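Putative 6-phosphogluconolactonase (Neisseria gonorrhoeae, PDB 3LHI) probably hydrolyses 6-phosphogluconolactone to 6-phosphogluconate, the second step of the oxidative stage of the pentose phosphate pathway. Local coordinates at residues A14-S17 against L18-V22. Residues are numbered along the deposited sequence; the frame is centred on the assembly and turned at random. Where two conformers were deposited one is given.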
loop_
_atom_site.group_PDB
_atom_site.type_symbol
_atom_site.label_atom_id
_atom_site.label_comp_id
_atom_site.label_asym_id
_atom_site.label_seq_id
_atom_site.Cartn_x
_atom_site.Cartn_y
_atom_site.Cartn_z
ATOM N N ALA A 14 -1.581 2.881 -18.269
ATOM C CA ALA A 14 -0.901 2.241 -17.127
ATOM C C ALA A 14 -1.933 1.927 -16.031
ATOM O O ALA A 14 -1.922 0.836 -15.444
ATOM C CB ALA A 14 0.176 3.090 -16.565
ATOM N N ALA A 15 -2.823 2.865 -15.769
ATOM C CA ALA A 15 -3.820 2.696 -14.701
ATOM C C ALA A 15 -4.774 1.526 -15.034
ATOM O O ALA A 15 -5.130 0.696 -14.179
ATOM C CB ALA A 15 -4.619 3.989 -14.494
ATOM N N GLN A 16 -5.270 1.468 -16.289
ATOM C CA GLN A 16 -6.159 0.417 -16.706
ATOM C C GLN A 16 -5.467 -0.939 -16.668
ATOM O O GLN A 16 -6.049 -1.952 -16.247
ATOM C CB GLN A 16 -6.755 0.666 -18.104
ATOM C CG GLN A 16 -7.757 -0.375 -18.483
ATOM C CD GLN A 16 -9.047 -0.315 -17.631
ATOM O OE1 GLN A 16 -9.676 0.761 -17.531
ATOM N NE2 GLN A 16 -9.410 -1.428 -16.997
ATOM N N SER A 17 -4.216 -0.965 -17.116
ATOM C CA SER A 17 -3.459 -2.202 -17.173
ATOM C C SER A 17 -3.131 -2.739 -15.760
ATOM O O SER A 17 -3.114 -3.944 -15.546
ATOM C CB SER A 17 -2.174 -1.992 -17.970
ATOM O OG SER A 17 -2.444 -1.768 -19.339
ATOM N N LEU A 18 -2.887 -1.844 -14.810
ATOM C CA LEU A 18 -2.703 -2.229 -13.406
ATOM C C LEU A 18 -4.036 -2.738 -12.854
ATOM O O LEU A 18 -4.078 -3.762 -12.183
ATOM C CB LEU A 18 -2.158 -1.056 -12.603
ATOM C CG LEU A 18 -1.911 -1.351 -11.118
ATOM C CD1 LEU A 18 -1.004 -2.551 -10.887
ATOM C CD2 LEU A 18 -1.421 -0.094 -10.427
ATOM N N ALA A 19 -5.136 -2.032 -13.126
ATOM C CA ALA A 19 -6.442 -2.505 -12.663
ATOM C C ALA A 19 -6.742 -3.927 -13.181
ATOM O O ALA A 19 -7.281 -4.771 -12.469
ATOM C CB ALA A 19 -7.538 -1.526 -13.081
ATOM N N ASP A 20 -6.405 -4.163 -14.452
ATOM C CA ASP A 20 -6.668 -5.453 -15.072
ATOM C C ASP A 20 -5.864 -6.538 -14.338
ATOM O O ASP A 20 -6.389 -7.609 -14.011
ATOM C CB ASP A 20 -6.298 -5.455 -16.546
ATOM C CG ASP A 20 -7.202 -4.591 -17.402
ATOM O OD1 ASP A 20 -8.275 -4.152 -16.965
ATOM O OD2 ASP A 20 -6.746 -4.337 -18.574
ATOM N N ALA A 21 -4.587 -6.275 -14.075
ATOM C CA ALA A 21 -3.716 -7.250 -13.420
ATOM C C ALA A 21 -4.140 -7.481 -11.979
ATOM O O ALA A 21 -4.116 -8.617 -11.497
ATOM C CB ALA A 21 -2.240 -6.804 -13.495
ATOM N N VAL A 22 -4.502 -6.410 -11.262
ATOM C CA VAL A 22 -4.936 -6.551 -9.881
ATOM C C VAL A 22 -6.260 -7.305 -9.793
ATOM O O VAL A 22 -6.415 -8.171 -8.915
ATOM C CB VAL A 22 -4.987 -5.140 -9.200
ATOM C CG1 VAL A 22 -5.783 -5.213 -7.892
ATOM C CG2 VAL A 22 -3.601 -4.557 -9.031
#
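Q16 and D20, one helical turn apart, are joined twice: D20 N donates to Q16 O at 2.9 Å, and the side-chain amide Q16 NE2 donates to D20 OD1 at 3.0 Å. The second bond is fairly straight (161° at the hydrogen). Its acceptor lies in the Q16 amide plane, whereas the donor meets the syn side of OD1 from 34° out of the carboxylate plane, so the two flat groups are turned against each other. Q16 reaches D20 because its chain, starting with CG anti to the backbone N, bends at chi2 (68°) and swings the amide along the helix. D20 OD1 also forms a salt bridge with K56, so one carboxylate oxygen takes both an amide and an ammonium donor, which would be expected to favour the charged acid.

All nine residues belong to helix 11-33, which packs on the parallel part of the mixed sheet in an alpha/beta fold of the glucosamine-6-phosphate isomerase family. L18 marks its buried side. L18 N donates to A14 O at 2.9 Å, and L18 CB sits 3.4 Å from the same A14 O, while the branched end leads away from the preceding turn and touches F190 and A192 of strand 188-194, F229 of strand 226-231 and F49 of helix 47-54. S17 meets the next turn through its carbonyl: S17 O accepts from A21 N at 3.1 Å, the longest of the four backbone bonds between 14-17 and 18-22, and A21 CB lies 3.6 Å from S17 O. In the conformer described, S17 OG bonds back to E13 O; a second conformer makes this less certain.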